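Local coordinates for KaiC-like domain-containing protein (Pyrococcus horikoshii, PDB 2EKD) that is of unknown function but belongs to a Pyrococcus family in the P-loop NTPase clan and is named for its likeness to KaiC domains, at residues Lys94-Val106 against Glu132-Arg146. Residues are numbered along the deposited sequence; the frame is centred on the assembly and turned at random.
Sequences KYVISEQEYMEIV and ENINVVKMVSNYVGR
Glu132 can be followed outward from CB, which lies 3.7 Å from the backbone O of Lys94. CG lies across the lysine tail, CD sits in the plane of the Tyr95 ring at its edge, and OE1 reaches that edge, 3.2 Å from Tyr95 CD2; the carboxylate is turned 85° to the ring. OE2 forms a salt bridge with Lys94 NZ at 3.3 Å, though the modelled place of OE2 is less certain. Replacing Glu132 by alanine is likely to open a gap at the Tyr95 edge and, if OE2 is rightly placed, to cost Lys94 its salt-bridge mate.

One water bridges the segments, accepting from Asn135 ND2 and donating to Lys94 O. Further along, Met139 (selenomethionine) is extended through chi1 and chi2, carrying SE to 3.8 Å from Ile97 CB, then bends at chi3 (42°), which sets CE 3.5 Å from Val96 CG2. At the far end the edge of Tyr102 points at the face of Tyr143, a T-shaped pair with centroids 5.2 Å apart and planes at 62°; SE of Met103, also selenomethionine, lies near the Tyr143 ring plane, at its edge.

Residues 94-97 thus run over helix 130-141, while helix 99-105 meets residues 142-146. Tyr102 also touches parallel strands 73-77 and 85-90 of the mixed sheet, consistent with a P-loop NTPase-like fold; Val136 packs on helix 121-127, and Asn142 OD1 hydrogen-bonds Lys81 NZ of the second subunit.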
ATOM      1  N   LYS F  94     -13.857  13.893  21.476  1.00 58.13           N
ATOM      2  CA  LYS F  94     -13.265  12.667  20.948  1.00 59.71           C
ATOM      3  C   LYS F  94     -13.927  12.310  19.622  1.00 60.65           C
ATOM      4  O   LYS F  94     -14.065  11.137  19.268  1.00 60.78           O
ATOM      5  CB  LYS F  94     -13.422  11.515  21.949  1.00 60.80           C
ATOM      6  CG  LYS F  94     -12.557  11.656  23.197  1.00 61.64           C
ATOM      7  CD  LYS F  94     -11.085  11.372  22.895  1.00 63.04           C
ATOM      8  CE  LYS F  94     -10.939  10.158  21.982  1.00 63.02           C
ATOM      9  NZ  LYS F  94      -9.908   9.176  22.419  1.00 62.48           N
ATOM     10  N   TYR F  95     -14.341  13.346  18.899  1.00 61.15           N
ATOM     11  CA  TYR F  95     -14.980  13.196  17.599  1.00 61.67           C
ATOM     12  C   TYR F  95     -16.286  12.412  17.660  1.00 62.01           C
ATOM     13  O   TYR F  95     -16.594  11.627  16.765  1.00 61.62           O
ATOM     14  CB  TYR F  95     -14.003  12.532  16.629  1.00 61.98           C
ATOM     15  CG  TYR F  95     -12.655  13.211  16.619  1.00 62.99           C
ATOM     16  CD1 TYR F  95     -12.534  14.556  16.266  1.00 63.93           C
ATOM     17  CD2 TYR F  95     -11.506  12.525  17.004  1.00 63.63           C
ATOM     18  CE1 TYR F  95     -11.300  15.201  16.299  1.00 64.29           C
ATOM     19  CE2 TYR F  95     -10.266  13.161  17.039  1.00 64.57           C
ATOM     20  CZ  TYR F  95     -10.171  14.499  16.688  1.00 64.41           C
ATOM     21  OH  TYR F  95      -8.950  15.132  16.728  1.00 65.92           O
ATOM     22  N   VAL F  96     -17.055  12.641  18.721  1.00 62.50           N
ATOM     23  CA  VAL F  96     -18.337  11.972  18.901  1.00 63.28           C
ATOM     24  C   VAL F  96     -19.267  12.855  19.734  1.00 64.49           C
ATOM     25  O   VAL F  96     -18.823  13.801  20.385  1.00 64.68           O
ATOM     26  CB  VAL F  96     -18.163  10.602  19.605  1.00 62.39           C
ATOM     27  CG1 VAL F  96     -17.776  10.806  21.057  1.00 61.41           C
ATOM     28  CG2 VAL F  96     -19.442   9.792  19.493  1.00 62.33           C
ATOM     29  N   ILE F  97     -20.560  12.547  19.700  1.00 65.68           N
ATOM     30  CA  ILE F  97     -21.549  13.309  20.451  1.00 66.98           C
ATOM     31  C   ILE F  97     -22.200  12.462  21.539  1.00 67.59           C
ATOM     32  O   ILE F  97     -22.440  11.270  21.355  1.00 67.60           O
ATOM     33  CB  ILE F  97     -22.664  13.866  19.517  1.00 67.08           C
ATOM     34  CG1 ILE F  97     -22.168  15.115  18.784  1.00 67.61           C
ATOM     35  CG2 ILE F  97     -23.913  14.198  20.318  1.00 66.83           C
ATOM     36  CD1 ILE F  97     -21.050  14.857  17.798  1.00 68.97           C
ATOM     37  N   SER F  98     -22.470  13.091  22.677  1.00 68.73           N
ATOM     38  CA  SER F  98     -23.113  12.418  23.797  1.00 69.34           C
ATOM     39  C   SER F  98     -24.537  12.095  23.382  1.00 69.66           C
ATOM     40  O   SER F  98     -25.219  12.933  22.793  1.00 69.68           O
ATOM     41  CB  SER F  98     -23.133  13.334  25.024  1.00 69.45           C
ATOM     42  OG  SER F  98     -23.905  12.769  26.070  1.00 69.73           O
ATOM     43  N   GLU F  99     -24.992  10.884  23.682  1.00 70.58           N
ATOM     44  CA  GLU F  99     -26.348  10.500  23.319  1.00 71.30           C
ATOM     45  C   GLU F  99     -27.360  10.952  24.366  1.00 70.65           C
ATOM     46  O   GLU F  99     -28.564  10.924  24.119  1.00 71.59           O
ATOM     47  CB  GLU F  99     -26.442   8.981  23.109  1.00 72.32           C
ATOM     48  CG  GLU F  99     -26.084   8.135  24.316  1.00 73.66           C
ATOM     49  CD  GLU F  99     -26.127   6.648  24.011  1.00 74.95           C
ATOM     50  OE1 GLU F  99     -27.202   6.151  23.605  1.00 74.98           O
ATOM     51  OE2 GLU F  99     -25.085   5.976  24.175  1.00 74.81           O
ATOM     52  N   GLN F 100     -26.871  11.377  25.526  1.00 69.93           N
ATOM     53  CA  GLN F 100     -27.752  11.840  26.595  1.00 69.75           C
ATOM     54  C   GLN F 100     -28.197  13.279  26.357  1.00 68.68           C
ATOM     55  O   GLN F 100     -29.292  13.671  26.758  1.00 68.77           O
ATOM     56  CB  GLN F 100     -27.053  11.755  27.957  1.00 71.18           C
ATOM     57  CG  GLN F 100     -26.757  10.345  28.456  1.00 73.05           C
ATOM     58  CD  GLN F 100     -25.637   9.666  27.689  1.00 74.30           C
ATOM     59  OE1 GLN F 100     -24.555  10.230  27.523  1.00 75.17           O
ATOM     60  NE2 GLN F 100     -25.889   8.446  27.229  1.00 74.48           N
ATOM     61  N   GLU F 101     -27.340  14.062  25.706  1.00 67.37           N
ATOM     62  CA  GLU F 101     -27.639  15.461  25.420  1.00 66.22           C
ATOM     63  C   GLU F 101     -28.519  15.608  24.185  1.00 64.54           C
ATOM     64  O   GLU F 101     -29.354  16.511  24.112  1.00 63.87           O
ATOM     65  CB  GLU F 101     -26.343  16.248  25.213  1.00 66.99           C
ATOM     66  CG  GLU F 101     -25.400  16.215  26.401  1.00 68.96           C
ATOM     67  CD  GLU F 101     -24.144  17.028  26.165  1.00 70.01           C
ATOM     68  OE1 GLU F 101     -24.260  18.253  25.948  1.00 70.37           O
ATOM     69  OE2 GLU F 101     -23.040  16.442  26.196  1.00 70.85           O
ATOM     70  N   TYR F 102     -28.321  14.720  23.215  1.00 63.33           N
ATOM     71  CA  TYR F 102     -29.091  14.741  21.975  1.00 62.17           C
ATOM     72  C   TYR F 102     -30.583  14.597  22.273  1.00 62.61           C
ATOM     73  O   TYR F 102     -31.399  15.397  21.809  1.00 62.03           O
ATOM     74  CB  TYR F 102     -28.626  13.607  21.051  1.00 59.57           C
ATOM     75  CG  TYR F 102     -29.218  13.645  19.657  1.00 56.40           C
ATOM     76  CD1 TYR F 102     -29.000  14.735  18.815  1.00 54.97           C
ATOM     77  CD2 TYR F 102     -29.991  12.588  19.177  1.00 55.10           C
ATOM     78  CE1 TYR F 102     -29.537  14.773  17.529  1.00 54.23           C
ATOM     79  CE2 TYR F 102     -30.532  12.615  17.891  1.00 53.59           C
ATOM     80  CZ  TYR F 102     -30.302  13.710  17.074  1.00 53.92           C
ATOM     81  OH  TYR F 102     -30.840  13.745  15.807  1.00 53.03           O
HETATM   82  N   MSE F 103     -30.929  13.580  23.058  1.00 63.89           N
HETATM   83  CA  MSE F 103     -32.318  13.325  23.428  1.00 65.62           C
HETATM   84  C   MSE F 103     -32.958  14.537  24.095  1.00 64.41           C
HETATM   85  O   MSE F 103     -34.154  14.786  23.939  1.00 64.32           O
HETATM   86  CB  MSE F 103     -32.398  12.121  24.372  1.00 69.65           C
HETATM   87  CG  MSE F 103     -31.980  10.807  23.732  1.00 74.57           C
HETATM   88 SE   MSE F 103     -33.006  10.406  22.303  1.00 82.66          SE
HETATM   89  CE  MSE F 103     -34.359   9.546  23.100  1.00 79.40           C
ATOM     90  N   GLU F 104     -32.155  15.289  24.839  1.00 63.42           N
ATOM     91  CA  GLU F 104     -32.646  16.474  25.528  1.00 62.76           C
ATOM     92  C   GLU F 104     -33.015  17.573  24.533  1.00 60.87           C
ATOM     93  O   GLU F 104     -33.942  18.349  24.770  1.00 59.36           O
ATOM     94  CB  GLU F 104     -31.584  16.987  26.503  1.00 65.00           C
ATOM     95  CG  GLU F 104     -32.014  18.196  27.316  1.00 67.37           C
ATOM     96  CD  GLU F 104     -30.930  18.669  28.267  1.00 69.58           C
ATOM     97  OE1 GLU F 104     -30.520  17.880  29.146  1.00 70.75           O
ATOM     98  OE2 GLU F 104     -30.487  19.831  28.135  1.00 70.46           O
ATOM     99  N   ILE F 105     -32.288  17.630  23.419  1.00 59.17           N
ATOM    100  CA  ILE F 105     -32.539  18.633  22.389  1.00 57.34           C
ATOM    101  C   ILE F 105     -33.752  18.307  21.523  1.00 57.10           C
ATOM    102  O   ILE F 105     -34.488  19.209  21.119  1.00 56.05           O
ATOM    103  CB  ILE F 105     -31.316  18.803  21.460  1.00 57.03           C
ATOM    104  CG1 ILE F 105     -30.168  19.459  22.228  1.00 56.22           C
ATOM    105  CG2 ILE F 105     -31.693  19.638  20.241  1.00 55.60           C
ATOM    106  CD1 ILE F 105     -28.929  19.683  21.391  1.00 55.20           C
ATOM    107  N   VAL F 106     -33.960  17.026  21.231  1.00 56.66           N
ATOM    108  CA  VAL F 106     -35.093  16.626  20.403  1.00 57.45           C
ATOM    109  C   VAL F 106     -36.369  16.445  21.216  1.00 58.42           C
ATOM    110  O   VAL F 106     -37.420  16.105  20.670  1.00 58.02           O
ATOM    111  CB  VAL F 106     -34.806  15.314  19.631  1.00 56.62           C
ATOM    112  CG1 VAL F 106     -33.649  15.522  18.665  1.00 56.93           C
ATOM    113  CG2 VAL F 106     -34.502  14.188  20.603  1.00 55.79           C
ATOM    114  N   GLU F 132     -11.809   6.077  17.832  1.00 20.87           N
ATOM    115  CA  GLU F 132     -12.788   7.158  17.796  1.00 20.54           C
ATOM    116  C   GLU F 132     -13.774   6.941  16.646  1.00 18.59           C
ATOM    117  O   GLU F 132     -14.950   7.292  16.753  1.00 18.38           O
ATOM    118  CB  GLU F 132     -12.073   8.511  17.664  1.00 23.05           C
ATOM    119  CG  GLU F 132     -11.151   8.797  18.846  1.00 26.44           C
ATOM    120  CD  GLU F 132     -10.169   9.946  18.616  1.00 30.72           C
ATOM    121  OE1 GLU F 132      -9.539  10.019  17.532  1.00 28.80           O
ATOM    122  OE2 GLU F 132     -10.008  10.773  19.545  1.00 34.50           O
ATOM    123  N   ASN F 133     -13.295   6.352  15.555  1.00 17.14           N
ATOM    124  CA  ASN F 133     -14.147   6.067  14.399  1.00 18.83           C
ATOM    125  C   ASN F 133     -15.235   5.082  14.815  1.00 19.52           C
ATOM    126  O   ASN F 133     -16.412   5.258  14.494  1.00 21.35           O
ATOM    127  CB  ASN F 133     -13.321   5.460  13.256  1.00 19.32           C
ATOM    128  CG  ASN F 133     -12.431   6.485  12.554  1.00 23.03           C
ATOM    129  OD1 ASN F 133     -11.587   6.120  11.739  1.00 25.78           O
ATOM    130  ND2 ASN F 133     -12.624   7.767  12.858  1.00 20.92           N
ATOM    131  N   ILE F 134     -14.836   4.037  15.529  1.00 20.04           N
ATOM    132  CA  ILE F 134     -15.787   3.039  15.992  1.00 20.67           C
ATOM    133  C   ILE F 134     -16.875   3.708  16.850  1.00 21.55           C
ATOM    134  O   ILE F 134     -18.047   3.330  16.785  1.00 22.12           O
ATOM    135  CB  ILE F 134     -15.054   1.926  16.789  1.00 19.89           C
ATOM    136  CG1 ILE F 134     -14.268   1.048  15.817  1.00 20.45           C
ATOM    137  CG2 ILE F 134     -16.042   1.083  17.574  1.00 20.55           C
ATOM    138  CD1 ILE F 134     -13.167   0.239  16.464  1.00 23.30           C
ATOM    139  N   ASN F 135     -16.497   4.701  17.648  1.00 21.18           N
ATOM    140  CA  ASN F 135     -17.488   5.390  18.473  1.00 22.17           C
ATOM    141  C   ASN F 135     -18.447   6.182  17.591  1.00 21.01           C
ATOM    142  O   ASN F 135     -19.629   6.308  17.905  1.00 19.96           O
ATOM    143  CB  ASN F 135     -16.815   6.313  19.495  1.00 22.40           C
ATOM    144  CG  ASN F 135     -16.137   5.537  20.609  1.00 28.84           C
ATOM    145  OD1 ASN F 135     -16.662   4.525  21.078  1.00 30.83           O
ATOM    146  ND2 ASN F 135     -14.970   6.011  21.047  1.00 28.03           N
ATOM    147  N   VAL F 136     -17.941   6.707  16.480  1.00 20.98           N
ATOM    148  CA  VAL F 136     -18.788   7.452  15.555  1.00 20.61           C
ATOM    149  C   VAL F 136     -19.821   6.490  14.970  1.00 20.25           C
ATOM    150  O   VAL F 136     -21.008   6.817  14.876  1.00 18.64           O
ATOM    151  CB  VAL F 136     -17.970   8.074  14.398  1.00 20.21           C
ATOM    152  CG1 VAL F 136     -18.919   8.641  13.341  1.00 20.43           C
ATOM    153  CG2 VAL F 136     -17.062   9.182  14.940  1.00 18.83           C
ATOM    154  N   VAL F 137     -19.367   5.301  14.586  1.00 18.51           N
ATOM    155  CA  VAL F 137     -20.275   4.315  14.032  1.00 20.41           C
ATOM    156  C   VAL F 137     -21.337   3.916  15.068  1.00 21.56           C
ATOM    157  O   VAL F 137     -22.510   3.771  14.727  1.00 19.93           O
ATOM    158  CB  VAL F 137     -19.515   3.061  13.545  1.00 20.94           C
ATOM    159  CG1 VAL F 137     -20.511   1.979  13.087  1.00 19.51           C
ATOM    160  CG2 VAL F 137     -18.594   3.437  12.391  1.00 20.51           C
ATOM    161  N   LYS F 138     -20.934   3.751  16.328  1.00 24.19           N
ATOM    162  CA  LYS F 138     -21.883   3.378  17.383  1.00 28.52           C
ATOM    163  C   LYS F 138     -22.938   4.468  17.490  1.00 28.76           C
ATOM    164  O   LYS F 138     -24.110   4.199  17.725  1.00 29.43           O
ATOM    165  CB  LYS F 138     -21.184   3.228  18.746  1.00 29.64           C
ATOM    166  CG  LYS F 138     -20.091   2.177  18.796  1.00 34.70           C
ATOM    167  CD  LYS F 138     -19.796   1.738  20.230  1.00 38.74           C
ATOM    168  CE  LYS F 138     -19.391   2.901  21.122  1.00 39.94           C
ATOM    169  NZ  LYS F 138     -19.331   2.493  22.556  1.00 40.03           N
HETATM  170  N   MSE F 139     -22.499   5.706  17.317  1.00 31.12           N
HETATM  171  CA  MSE F 139     -23.386   6.853  17.374  1.00 32.78           C
HETATM  172  C   MSE F 139     -24.466   6.701  16.305  1.00 29.19           C
HETATM  173  O   MSE F 139     -25.620   7.066  16.518  1.00 28.86           O
HETATM  174  CB  MSE F 139     -22.570   8.139  17.169  1.00 39.60           C
HETATM  175  CG  MSE F 139     -23.380   9.394  16.882  1.00 49.64           C
HETATM  176 SE   MSE F 139     -22.415  10.931  17.084  1.00 68.35          SE
HETATM  177  CE  MSE F 139     -20.851  10.498  16.345  1.00 54.78           C
ATOM    178  N   VAL F 140     -24.098   6.147  15.156  1.00 25.26           N
ATOM    179  CA  VAL F 140     -25.073   5.954  14.091  1.00 22.67           C
ATOM    180  C   VAL F 140     -25.982   4.756  14.379  1.00 22.83           C
ATOM    181  O   VAL F 140     -27.190   4.836  14.197  1.00 22.53           O
ATOM    182  CB  VAL F 140     -24.390   5.739  12.717  1.00 21.48           C
ATOM    183  CG1 VAL F 140     -25.448   5.440  11.654  1.00 18.40           C
ATOM    184  CG2 VAL F 140     -23.585   6.984  12.329  1.00 17.41           C
ATOM    185  N   SER F 141     -25.415   3.649  14.843  1.00 21.87           N
ATOM    186  CA  SER F 141     -26.239   2.478  15.105  1.00 22.85           C
ATOM    187  C   SER F 141     -27.166   2.613  16.312  1.00 21.80           C
ATOM    188  O   SER F 141     -28.172   1.924  16.385  1.00 20.98           O
ATOM    189  CB  SER F 141     -25.367   1.231  15.258  1.00 21.15           C
ATOM    190  OG  SER F 141     -24.492   1.351  16.357  1.00 25.75           O
ATOM    191  N   ASN F 142     -26.842   3.499  17.249  1.00 22.69           N
ATOM    192  CA  ASN F 142     -27.690   3.672  18.431  1.00 23.60           C
ATOM    193  C   ASN F 142     -29.064   4.271  18.132  1.00 23.45           C
ATOM    194  O   ASN F 142     -29.994   4.105  18.916  1.00 23.56           O
ATOM    195  CB  ASN F 142     -26.994   4.543  19.492  1.00 26.47           C
ATOM    196  CG  ASN F 142     -25.869   3.811  20.215  1.00 29.21           C
ATOM    197  OD1 ASN F 142     -25.943   2.603  20.446  1.00 31.10           O
ATOM    198  ND2 ASN F 142     -24.830   4.549  20.593  1.00 31.58           N
ATOM    199  N   TYR F 143     -29.200   4.959  17.003  1.00 23.85           N
ATOM    200  CA  TYR F 143     -30.473   5.576  16.663  1.00 26.01           C
ATOM    201  C   TYR F 143     -31.236   4.847  15.571  1.00 27.59           C
ATOM    202  O   TYR F 143     -32.324   5.273  15.180  1.00 27.11           O
ATOM    203  CB  TYR F 143     -30.255   7.037  16.274  1.00 27.53           C
ATOM    204  CG  TYR F 143     -29.692   7.841  17.418  1.00 32.82           C
ATOM    205  CD1 TYR F 143     -30.462   8.109  18.556  1.00 33.88           C
ATOM    206  CD2 TYR F 143     -28.364   8.265  17.405  1.00 33.55           C
ATOM    207  CE1 TYR F 143     -29.915   8.777  19.654  1.00 35.62           C
ATOM    208  CE2 TYR F 143     -27.811   8.927  18.489  1.00 35.78           C
ATOM    209  CZ  TYR F 143     -28.586   9.179  19.608  1.00 36.37           C
ATOM    210  OH  TYR F 143     -28.020   9.830  20.674  1.00 39.97           O
ATOM    211  N   VAL F 144     -30.663   3.754  15.075  1.00 27.14           N
ATOM    212  CA  VAL F 144     -31.326   2.964  14.051  1.00 27.84           C
ATOM    213  C   VAL F 144     -32.584   2.363  14.673  1.00 29.06           C
ATOM    214  O   VAL F 144     -32.514   1.653  15.677  1.00 30.24           O
ATOM    215  CB  VAL F 144     -30.412   1.823  13.541  1.00 26.71           C
ATOM    216  CG1 VAL F 144     -31.187   0.910  12.598  1.00 24.74           C
ATOM    217  CG2 VAL F 144     -29.208   2.413  12.818  1.00 24.77           C
ATOM    218  N   GLY F 145     -33.739   2.663  14.093  1.00 29.90           N
ATOM    219  CA  GLY F 145     -34.966   2.118  14.634  1.00 30.98           C
ATOM    220  C   GLY F 145     -35.891   3.078  15.365  1.00 31.89           C
ATOM    221  O   GLY F 145     -37.028   2.706  15.648  1.00 32.78           O
ATOM    222  N   ARG F 146     -35.446   4.289  15.700  1.00 33.40           N
ATOM    223  CA  ARG F 146     -36.361   5.202  16.381  1.00 35.67           C
ATOM    224  C   ARG F 146     -37.298   5.781  15.336  1.00 35.14           C
ATOM    225  O   ARG F 146     -36.887   6.488  14.407  1.00 34.14           O
ATOM    226  CB  ARG F 146     -35.626   6.303  17.166  1.00 38.81           C
ATOM    227  CG  ARG F 146     -34.809   7.286  16.374  1.00 42.91           C
ATOM    228  CD  ARG F 146     -34.151   8.321  17.306  1.00 45.31           C
ATOM    229  NE  ARG F 146     -35.066   9.368  17.773  1.00 45.78           N
ATOM    230  CZ  ARG F 146     -35.567   9.451  19.004  1.00 47.51           C
ATOM    231  NH1 ARG F 146     -35.254   8.544  19.922  1.00 49.07           N
ATOM    232  NH2 ARG F 146     -36.375  10.453  19.327  1.00 45.34           N
TER
HETATM  233  O   HOH W   1     -14.665   8.619  21.057  1.00 36.42           O